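Probable hydrolase (Pseudomonas aeruginosa, PDB 7AL6) is of unknown function but has an alpha/beta hydrolase fold and is probably a hydrolase, possibly a lipolytic one. Local coordinates at residues Val5-Ile10 with Ala18-Gly23; Pro29-His34 with Val56-Ala61; Met41-Leu46 with Ser97-Ser102. All coordinates share one frame; numbering follows the deposited sequence.

In the fold
All three contacts reach one mixed sheet; in contact 3 a loop, 41-46, packs on strand 96-101. Contact 1 is the N-terminal hairpin, and contact 2, with centre about 9 Å away, is joined to it where strands 16-22 and 53-58 are neighbours: Ala57 N lies 2.8 Å from His20 O. Contacts 2 and 3, centres about 7 Å apart, share the border of strands 28-33 and 96-101, with Leu33 N 2.8 Å from Leu99 O and His101 N 2.9 Å from Leu33 O. Contact 3 ends at Ser102, the probable nucleophile of a Ser-His-Asp triad with His263 and Asp126; His34 of contact 2 lies near this site. A bound PEG approaches Leu21 and Val56.

Contact 1: Val5-Ile10 with Ala18-Gly23; sequences VEEVRI and AAHLFG
The imidazole of His20 lies with one face under Glu6 O while its edge is turned to the Glu7 carboxylate. Glu7 CG stands anti to the backbone N (chi1 -175°) and the chain then bends at chi2, which folds the carboxylate back over strand 18-22. His20 ND1 donates to Glu7 OE2 over 3.1 Å, with the oxygen close to the ring plane and the carboxylate turned 40° from it. Glu7 OE1 is held by a salt bridge to Arg188, so both carboxylate oxygens are engaged; this may keep the carboxylate charged.

Between the strands, Val8 and Ala19 form a hydrogen-bonded antiparallel pair through Val8 N to Ala19 O and Ala19 N to Val8 O, both 3.1 Å. Beyond it Leu21 N reaches Glu6 O at 2.8 Å. On the sheet face of Val8 and Ala19, Val8 CG1 meets Leu21 CD1 at 3.8 Å, the two side chains crossing at about a right angle, and Ile10 CD1 touches Ala19 CB at 3.8 Å. On the Glu7 face, Arg9 NH1 passes 3.4 Å from Ala18 CB and bonds to His65 O, while Arg9 NE pairs with Glu16. A second subunit packs on Val8 through its Leu190. Strands 7-11 and 16-22 form the antiparallel beta hairpin that begins the alpha/beta hydrolase sheet.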
loop_
_atom_site.group_PDB
_atom_site.type_symbol
_atom_site.label_atom_id
_atom_site.label_comp_id
_atom_site.label_asym_id
_atom_site.label_seq_id
_atom_site.Cartn_x
_atom_site.Cartn_y
_atom_site.Cartn_z
ATOM N N VAL A 5 -7.819 2.886 29.528
ATOM C CA VAL A 5 -7.249 3.063 28.193
ATOM C C VAL A 5 -7.602 4.446 27.656
ATOM O O VAL A 5 -8.777 4.805 27.554
ATOM C CB VAL A 5 -7.754 1.966 27.243
ATOM C CG1 VAL A 5 -7.179 2.172 25.828
ATOM C CG2 VAL A 5 -7.362 0.595 27.780
ATOM N N GLU A 6 -6.595 5.206 27.257
ATOM C CA GLU A 6 -6.811 6.580 26.836
ATOM C C GLU A 6 -6.399 6.881 25.415
ATOM O O GLU A 6 -6.823 7.903 24.885
ATOM C CB GLU A 6 -6.026 7.556 27.729
ATOM C CG GLU A 6 -6.101 7.261 29.195
ATOM C CD GLU A 6 -5.512 8.395 30.020
ATOM O OE1 GLU A 6 -6.144 8.751 31.039
ATOM O OE2 GLU A 6 -4.444 8.926 29.633
ATOM N N GLU A 7 -5.465 6.128 24.876
ATOM C CA GLU A 7 -4.933 6.357 23.525
ATOM C C GLU A 7 -4.977 5.040 22.763
ATOM O O GLU A 7 -4.425 4.082 23.248
ATOM C CB GLU A 7 -3.551 6.973 23.674
ATOM C CG GLU A 7 -2.928 7.363 22.376
ATOM C CD GLU A 7 -3.639 8.465 21.613
ATOM O OE1 GLU A 7 -3.717 8.339 20.419
ATOM O OE2 GLU A 7 -4.109 9.391 22.224
ATOM N N VAL A 8 -5.577 5.028 21.587
ATOM C CA VAL A 8 -5.737 3.791 20.785
ATOM C C VAL A 8 -5.601 4.035 19.280
ATOM O O VAL A 8 -5.659 5.150 18.849
ATOM C CB VAL A 8 -7.107 3.165 21.069
ATOM C CG1 VAL A 8 -7.297 2.836 22.530
ATOM C CG2 VAL A 8 -8.216 4.064 20.572
ATOM N N ARG A 9 -5.375 2.954 18.556
ATOM C CA ARG A 9 -5.403 2.863 17.092
ATOM C C ARG A 9 -6.774 2.283 16.767
ATOM O O ARG A 9 -7.165 1.358 17.470
ATOM C CB ARG A 9 -4.398 1.862 16.532
ATOM C CG ARG A 9 -2.954 2.162 16.853
ATOM C CD ARG A 9 -2.611 3.540 16.383
ATOM N NE ARG A 9 -2.246 3.652 14.992
ATOM C CZ ARG A 9 -1.885 4.792 14.426
ATOM N NH1 ARG A 9 -1.858 5.893 15.138
ATOM N NH2 ARG A 9 -1.548 4.830 13.163
ATOM N N ILE A 10 -7.506 2.839 15.818
ATOM C CA ILE A 10 -8.810 2.275 15.397
ATOM C C ILE A 10 -8.583 1.742 13.993
ATOM O O ILE A 10 -8.248 2.518 13.125
ATOM C CB ILE A 10 -9.945 3.300 15.493
ATOM C CG1 ILE A 10 -10.022 3.916 16.887
ATOM C CG2 ILE A 10 -11.255 2.664 15.074
ATOM C CD1 ILE A 10 -11.005 5.024 17.025
ATOM N N ALA A 18 -5.824 7.177 14.653
ATOM C CA ALA A 18 -5.556 7.337 16.072
ATOM C C ALA A 18 -6.682 8.108 16.741
ATOM O O ALA A 18 -7.317 8.973 16.123
ATOM C CB ALA A 18 -4.231 8.081 16.286
ATOM N N ALA A 19 -6.902 7.816 18.022
ATOM C CA ALA A 19 -7.896 8.552 18.800
ATOM C C ALA A 19 -7.502 8.603 20.270
ATOM O O ALA A 19 -6.865 7.680 20.795
ATOM C CB ALA A 19 -9.272 7.919 18.715
ATOM N N HIS A 20 -7.886 9.694 20.928
ATOM C CA HIS A 20 -7.807 9.825 22.374
ATOM C C HIS A 20 -9.200 9.611 22.943
ATOM O O HIS A 20 -10.180 10.162 22.429
ATOM C CB HIS A 20 -7.252 11.195 22.800
ATOM C CG HIS A 20 -6.773 11.218 24.225
ATOM N ND1 HIS A 20 -5.518 10.780 24.590
ATOM C CD2 HIS A 20 -7.402 11.554 25.377
ATOM C CE1 HIS A 20 -5.386 10.876 25.906
ATOM N NE2 HIS A 20 -6.522 11.320 26.407
ATOM N N LEU A 21 -9.293 8.822 23.999
ATOM C CA LEU A 21 -10.575 8.424 24.613
ATOM C C LEU A 21 -10.833 9.235 25.883
ATOM O O LEU A 21 -9.981 9.225 26.745
ATOM C CB LEU A 21 -10.513 6.935 24.932
ATOM C CG LEU A 21 -10.255 6.016 23.751
ATOM C CD1 LEU A 21 -10.291 4.568 24.183
ATOM C CD2 LEU A 21 -11.241 6.268 22.636
ATOM N N PHE A 22 -11.982 9.879 26.008
ATOM C CA PHE A 22 -12.339 10.656 27.207
ATOM C C PHE A 22 -13.663 10.169 27.783
ATOM O O PHE A 22 -14.522 9.749 27.050
ATOM C CB PHE A 22 -12.571 12.127 26.898
ATOM C CG PHE A 22 -11.393 12.894 26.382
ATOM C CD1 PHE A 22 -10.500 13.472 27.253
ATOM C CD2 PHE A 22 -11.205 13.066 25.033
ATOM C CE1 PHE A 22 -9.428 14.194 26.783
ATOM C CE2 PHE A 22 -10.130 13.788 24.563
ATOM C CZ PHE A 22 -9.252 14.354 25.442
ATOM N N GLY A 23 -13.824 10.300 29.088
ATOM C CA GLY A 23 -15.067 10.019 29.793
ATOM C C GLY A 23 -15.229 8.583 30.176
ATOM O O GLY A 23 -14.478 7.749 29.785
#

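Contact 2: Pro29-His34 with Val56-Ala61; sequences PVIALH and VALDFA
With chi1 at 59°, His34 CG sits between its own backbone N and carbonyl carbon, and Phe60 CG, at chi1 -86°, lies anti to its carbonyl carbon; these torsions bring the two rings together beyond Leu33 and Leu58. The edge of Phe60 meets the face of His34 in a T-shaped pair, centroids 5.0 Å apart and planes at 64°, with Phe60 CD2 3.6 Å from His34 CE1. In the same place His34 NE2 accepts the backbone N-H of Phe60 at 3.0 Å in an almost straight bond, although the donor is tilted from the ring plane. His34 NE2 therefore acts as an acceptor here, and the bond and the ring contact both help set the rotation of the imidazole, whose ND1 has a partner of its own.

Within the sheet the strands run parallel. Val56 N donates to Val30 O and Ala32 N to Val56 O, each at 2.8 Å, and Leu58 N reaches Ala32 O at 3.1 Å. Farther on the strands separate and two waters fill in: one donates to both Ala32 O and Leu58 O, while the other accepts from His34 N and donates to Leu58 O. This second water also lies over the centre of a Phe60 face. Leu33 and Leu58 run side by side, CD2 to CD2 at 4.0 Å, and Leu33 CB packs against Phe60 CZ at 3.8 Å.

Helix 77-91 covers the face bearing Ile31, Leu33, Val56 and Leu58, using Val84, Val87 and Leu91, and Val107 of helix 103-114 also reaches Leu33. Strand 28-33 is flanked in the sheet by strands 53-58 and 96-101, and strand 16-22 adjoins 53-58.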
loop_
_atom_site.group_PDB
_atom_site.type_symbol
_atom_site.label_atom_id
_atom_site.label_comp_id
_atom_site.label_asym_id
_atom_site.label_seq_id
_atom_site.Cartn_x
_atom_site.Cartn_y
_atom_site.Cartn_z
ATOM N N PRO A 29 -22.336 8.124 23.698
ATOM C CA PRO A 29 -21.290 8.034 22.657
ATOM C C PRO A 29 -21.186 9.302 21.810
ATOM O O PRO A 29 -22.147 9.720 21.160
ATOM C CB PRO A 29 -21.722 6.829 21.825
ATOM C CG PRO A 29 -23.258 6.655 22.121
ATOM C CD PRO A 29 -23.438 7.152 23.519
ATOM N N VAL A 30 -19.975 9.861 21.760
ATOM C CA VAL A 30 -19.651 11.056 20.976
ATOM C C VAL A 30 -18.321 10.850 20.253
ATOM O O VAL A 30 -17.330 10.463 20.874
ATOM C CB VAL A 30 -19.555 12.304 21.885
ATOM C CG1 VAL A 30 -19.239 13.537 21.053
ATOM C CG2 VAL A 30 -20.821 12.479 22.683
ATOM N N ILE A 31 -18.284 11.141 18.954
ATOM C CA ILE A 31 -17.027 11.288 18.220
ATOM C C ILE A 31 -16.749 12.775 18.040
ATOM O O ILE A 31 -17.616 13.520 17.547
ATOM C CB ILE A 31 -17.073 10.562 16.863
ATOM C CG1 ILE A 31 -17.415 9.103 17.092
ATOM C CG2 ILE A 31 -15.698 10.646 16.159
ATOM C CD1 ILE A 31 -17.705 8.309 15.770
ATOM N N ALA A 32 -15.558 13.211 18.469
ATOM C CA ALA A 32 -15.112 14.592 18.340
ATOM C C ALA A 32 -14.169 14.739 17.156
ATOM O O ALA A 32 -13.159 14.022 17.048
ATOM C CB ALA A 32 -14.429 15.064 19.629
ATOM N N LEU A 33 -14.486 15.692 16.281
ATOM C CA LEU A 33 -13.796 15.907 15.021
ATOM C C LEU A 33 -13.173 17.309 14.975
ATOM O O LEU A 33 -13.858 18.316 15.214
ATOM C CB LEU A 33 -14.782 15.713 13.866
ATOM C CG LEU A 33 -15.584 14.411 13.840
ATOM C CD1 LEU A 33 -16.458 14.434 12.584
ATOM C CD2 LEU A 33 -14.638 13.231 13.792
ATOM N N HIS A 34 -11.879 17.384 14.598
ATOM C CA HIS A 34 -11.109 18.616 14.680
ATOM C C HIS A 34 -11.096 19.359 13.333
ATOM O O HIS A 34 -11.595 18.889 12.304
ATOM C CB HIS A 34 -9.680 18.328 15.177
ATOM C CG HIS A 34 -8.916 17.374 14.304
ATOM N ND1 HIS A 34 -8.396 17.751 13.088
ATOM C CD2 HIS A 34 -8.608 16.055 14.457
ATOM C CE1 HIS A 34 -7.817 16.704 12.511
ATOM N NE2 HIS A 34 -7.936 15.663 13.321
ATOM N N VAL A 56 -14.673 10.073 21.796
ATOM C CA VAL A 56 -13.596 9.542 20.973
ATOM C C VAL A 56 -13.099 10.726 20.167
ATOM O O VAL A 56 -13.755 11.163 19.213
ATOM C CB VAL A 56 -14.085 8.395 20.082
ATOM C CG1 VAL A 56 -12.975 7.918 19.150
ATOM C CG2 VAL A 56 -14.599 7.239 20.928
ATOM N N ALA A 57 -11.970 11.301 20.580
ATOM C CA ALA A 57 -11.395 12.449 19.892
ATOM C C ALA A 57 -10.486 11.875 18.828
ATOM O O ALA A 57 -9.354 11.444 19.117
ATOM C CB ALA A 57 -10.631 13.377 20.843
ATOM N N LEU A 58 -10.975 11.913 17.603
ATOM C CA LEU A 58 -10.370 11.252 16.465
ATOM C C LEU A 58 -9.402 12.165 15.739
ATOM O O LEU A 58 -9.698 13.341 15.517
ATOM C CB LEU A 58 -11.483 10.838 15.517
ATOM C CG LEU A 58 -11.144 9.959 14.328
ATOM C CD1 LEU A 58 -10.760 8.571 14.783
ATOM C CD2 LEU A 58 -12.381 9.946 13.385
ATOM N N ASP A 59 -8.285 11.594 15.361
ATOM C CA ASP A 59 -7.330 12.254 14.466
ATOM C C ASP A 59 -7.869 11.930 13.079
ATOM O O ASP A 59 -8.031 10.783 12.771
ATOM C CB ASP A 59 -5.892 11.768 14.650
ATOM C CG ASP A 59 -5.122 12.495 15.730
ATOM O OD1 ASP A 59 -5.491 13.584 16.045
ATOM O OD2 ASP A 59 -4.205 11.939 16.236
ATOM N N PHE A 60 -8.112 12.910 12.234
ATOM C CA PHE A 60 -8.498 12.641 10.839
ATOM C C PHE A 60 -7.278 12.046 10.135
ATOM O O PHE A 60 -6.141 12.349 10.465
ATOM C CB PHE A 60 -8.913 13.920 10.107
ATOM C CG PHE A 60 -10.349 14.320 10.273
ATOM C CD1 PHE A 60 -11.353 13.388 10.162
ATOM C CD2 PHE A 60 -10.693 15.632 10.539
ATOM C CE1 PHE A 60 -12.673 13.754 10.314
ATOM C CE2 PHE A 60 -12.019 15.995 10.685
ATOM C CZ PHE A 60 -13.004 15.054 10.578
ATOM N N ALA A 61 -7.523 11.352 9.042
ATOM C CA ALA A 61 -6.485 10.813 8.151
ATOM C C ALA A 61 -5.553 11.956 7.731
ATOM O O ALA A 61 -6.011 13.045 7.427
ATOM C CB ALA A 61 -7.133 10.184 6.955
HETATM O O HOH W 1 -10.606 15.264 17.330
HETATM O O HOH W 2 -11.381 14.543 13.639
#

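Contact 3: Met41-Leu46 with Ser97-Ser102; sequences MSFSRL and SLLGHS
Ser42, in the short 3-10 turn, faces His101 across a water: Ser42 OG is 2.7 Å from it and His101 ND1 2.8 Å, while the two side-chain atoms themselves stand 4.0 Å apart. Ser42 OG is also hydrogen-bonded to His266 NE2, and His101 NE2 to His263 O, so the imidazole is held at both nitrogens. Phe43 follows and carries most of the apolar contact. Its CG lies anti to its carbonyl carbon (chi1 -59°), sending the ring toward strand 97-101, where Phe43 CE1 meets Leu99 CG at 3.8 Å and Phe43 CZ comes within 4.2 Å of His101 CB. The phenylalanine and Leu99 reach past one another from opposite sides.

The strand ends in what is probably the nucleophile elbow of an alpha/beta hydrolase: Gly100, Ser102 and Gly104 fit the GxSxG pattern, and Ser102, with a positive phi of 53°, sits right before helix 103-114. Ser102 OG is hydrogen-bonded to His263 NE2, consistent with a catalytic triad. Ser102 CB also lies over the centre of one His101 ring face.

Past the turn that presents Ser42 and Phe43, closed by bonds from Ser44 N and OG to Met41 O, comes Leu46. Its CD2 lies 4.3 Å from Leu99 CD2, a looser contact, and Val276 and Ala277 of helix 270-284 pack against Leu46.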
loop_
_atom_site.group_PDB
_atom_site.type_symbol
_atom_site.label_atom_id
_atom_site.label_comp_id
_atom_site.label_asym_id
_atom_site.label_seq_id
_atom_site.Cartn_x
_atom_site.Cartn_y
_atom_site.Cartn_z
ATOM N N MET A 41 -5.872 17.021 19.910
ATOM C CA MET A 41 -5.613 17.935 21.020
ATOM C C MET A 41 -6.440 19.218 20.929
ATOM O O MET A 41 -6.523 19.953 21.911
ATOM C CB MET A 41 -4.132 18.319 21.071
ATOM C CG MET A 41 -3.169 17.190 21.493
ATOM S SD MET A 41 -3.440 16.675 23.193
ATOM C CE MET A 41 -2.593 17.980 24.098
ATOM N N SER A 42 -7.180 19.375 19.856
ATOM C CA SER A 42 -8.091 20.517 19.694
ATOM C C SER A 42 -9.106 20.412 20.846
ATOM O O SER A 42 -9.501 21.393 21.310
ATOM C CB SER A 42 -8.719 20.515 18.346
ATOM O OG SER A 42 -9.537 21.629 18.155
ATOM N N PHE A 43 -9.419 19.211 21.324
ATOM C CA PHE A 43 -10.411 18.951 22.392
ATOM C C PHE A 43 -9.773 18.716 23.765
ATOM O O PHE A 43 -10.478 18.326 24.662
ATOM C CB PHE A 43 -11.318 17.805 21.951
ATOM C CG PHE A 43 -12.051 18.083 20.668
ATOM C CD1 PHE A 43 -13.182 18.868 20.659
ATOM C CD2 PHE A 43 -11.582 17.611 19.461
ATOM C CE1 PHE A 43 -13.840 19.145 19.477
ATOM C CE2 PHE A 43 -12.243 17.892 18.279
ATOM C CZ PHE A 43 -13.367 18.666 18.289
ATOM N N SER A 44 -8.494 19.003 23.939
ATOM C CA SER A 44 -7.749 18.725 25.194
ATOM C C SER A 44 -8.351 19.489 26.378
ATOM O O SER A 44 -8.343 18.963 27.444
ATOM C CB SER A 44 -6.270 18.952 25.063
ATOM O OG SER A 44 -5.965 20.259 24.661
ATOM N N ARG A 45 -8.838 20.699 26.181
ATOM C CA ARG A 45 -9.443 21.489 27.278
ATOM C C ARG A 45 -10.937 21.162 27.433
ATOM O O ARG A 45 -11.413 21.110 28.533
ATOM C CB ARG A 45 -9.300 22.982 27.003
ATOM C CG ARG A 45 -7.883 23.506 26.916
ATOM C CD ARG A 45 -7.949 24.997 27.104
ATOM N NE ARG A 45 -6.811 25.714 26.605
ATOM C CZ ARG A 45 -5.883 26.241 27.368
ATOM N NH1 ARG A 45 -5.960 26.118 28.673
ATOM N NH2 ARG A 45 -4.879 26.882 26.826
ATOM N N LEU A 46 -11.654 21.056 26.327
ATOM C CA LEU A 46 -13.121 20.859 26.301
ATOM C C LEU A 46 -13.600 19.477 26.730
ATOM O O LEU A 46 -14.399 19.421 27.611
ATOM C CB LEU A 46 -13.590 21.145 24.880
ATOM C CG LEU A 46 -15.081 20.990 24.656
ATOM C CD1 LEU A 46 -15.844 21.695 25.748
ATOM C CD2 LEU A 46 -15.469 21.499 23.291
ATOM N N SER A 97 -23.406 10.636 18.604
ATOM C CA SER A 97 -23.420 12.082 18.429
ATOM C C SER A 97 -22.076 12.546 17.898
ATOM O O SER A 97 -21.074 11.822 17.981
ATOM C CB SER A 97 -23.775 12.745 19.747
ATOM O OG SER A 97 -25.170 12.483 20.005
ATOM N N LEU A 98 -22.079 13.742 17.299
ATOM C CA LEU A 98 -20.864 14.383 16.809
ATOM C C LEU A 98 -20.608 15.732 17.474
ATOM O O LEU A 98 -21.527 16.514 17.747
ATOM C CB LEU A 98 -20.914 14.537 15.293
ATOM C CG LEU A 98 -20.884 13.198 14.530
ATOM C CD1 LEU A 98 -21.205 13.479 13.088
ATOM C CD2 LEU A 98 -19.607 12.441 14.677
ATOM N N LEU A 99 -19.333 15.974 17.765
ATOM C CA LEU A 99 -18.829 17.219 18.319
ATOM C C LEU A 99 -17.754 17.682 17.364
ATOM O O LEU A 99 -16.700 17.046 17.259
ATOM C CB LEU A 99 -18.285 16.996 19.722
ATOM C CG LEU A 99 -17.450 18.146 20.302
ATOM C CD1 LEU A 99 -18.214 19.477 20.385
ATOM C CD2 LEU A 99 -16.906 17.752 21.705
ATOM N N GLY A 100 -18.010 18.730 16.620
ATOM C CA GLY A 100 -17.129 19.098 15.532
ATOM C C GLY A 100 -16.673 20.535 15.613
ATOM O O GLY A 100 -17.466 21.430 15.902
ATOM N N HIS A 101 -15.394 20.755 15.285
ATOM C CA HIS A 101 -14.813 22.087 15.227
ATOM C C HIS A 101 -14.404 22.393 13.795
ATOM O O HIS A 101 -13.676 21.618 13.157
ATOM C CB HIS A 101 -13.607 22.251 16.179
ATOM C CG HIS A 101 -12.925 23.577 16.020
ATOM N ND1 HIS A 101 -11.650 23.709 15.520
ATOM C CD2 HIS A 101 -13.370 24.833 16.244
ATOM C CE1 HIS A 101 -11.339 24.987 15.436
ATOM N NE2 HIS A 101 -12.366 25.691 15.875
ATOM N N SER A 102 -14.893 23.521 13.285
ATOM C CA SER A 102 -14.520 24.035 11.970
ATOM C C SER A 102 -14.717 22.987 10.878
ATOM O O SER A 102 -15.858 22.551 10.647
ATOM C CB SER A 102 -13.083 24.562 12.015
ATOM O OG SER A 102 -12.842 25.369 10.888
HETATM O O HOH W 3 -9.411 22.045 15.524
#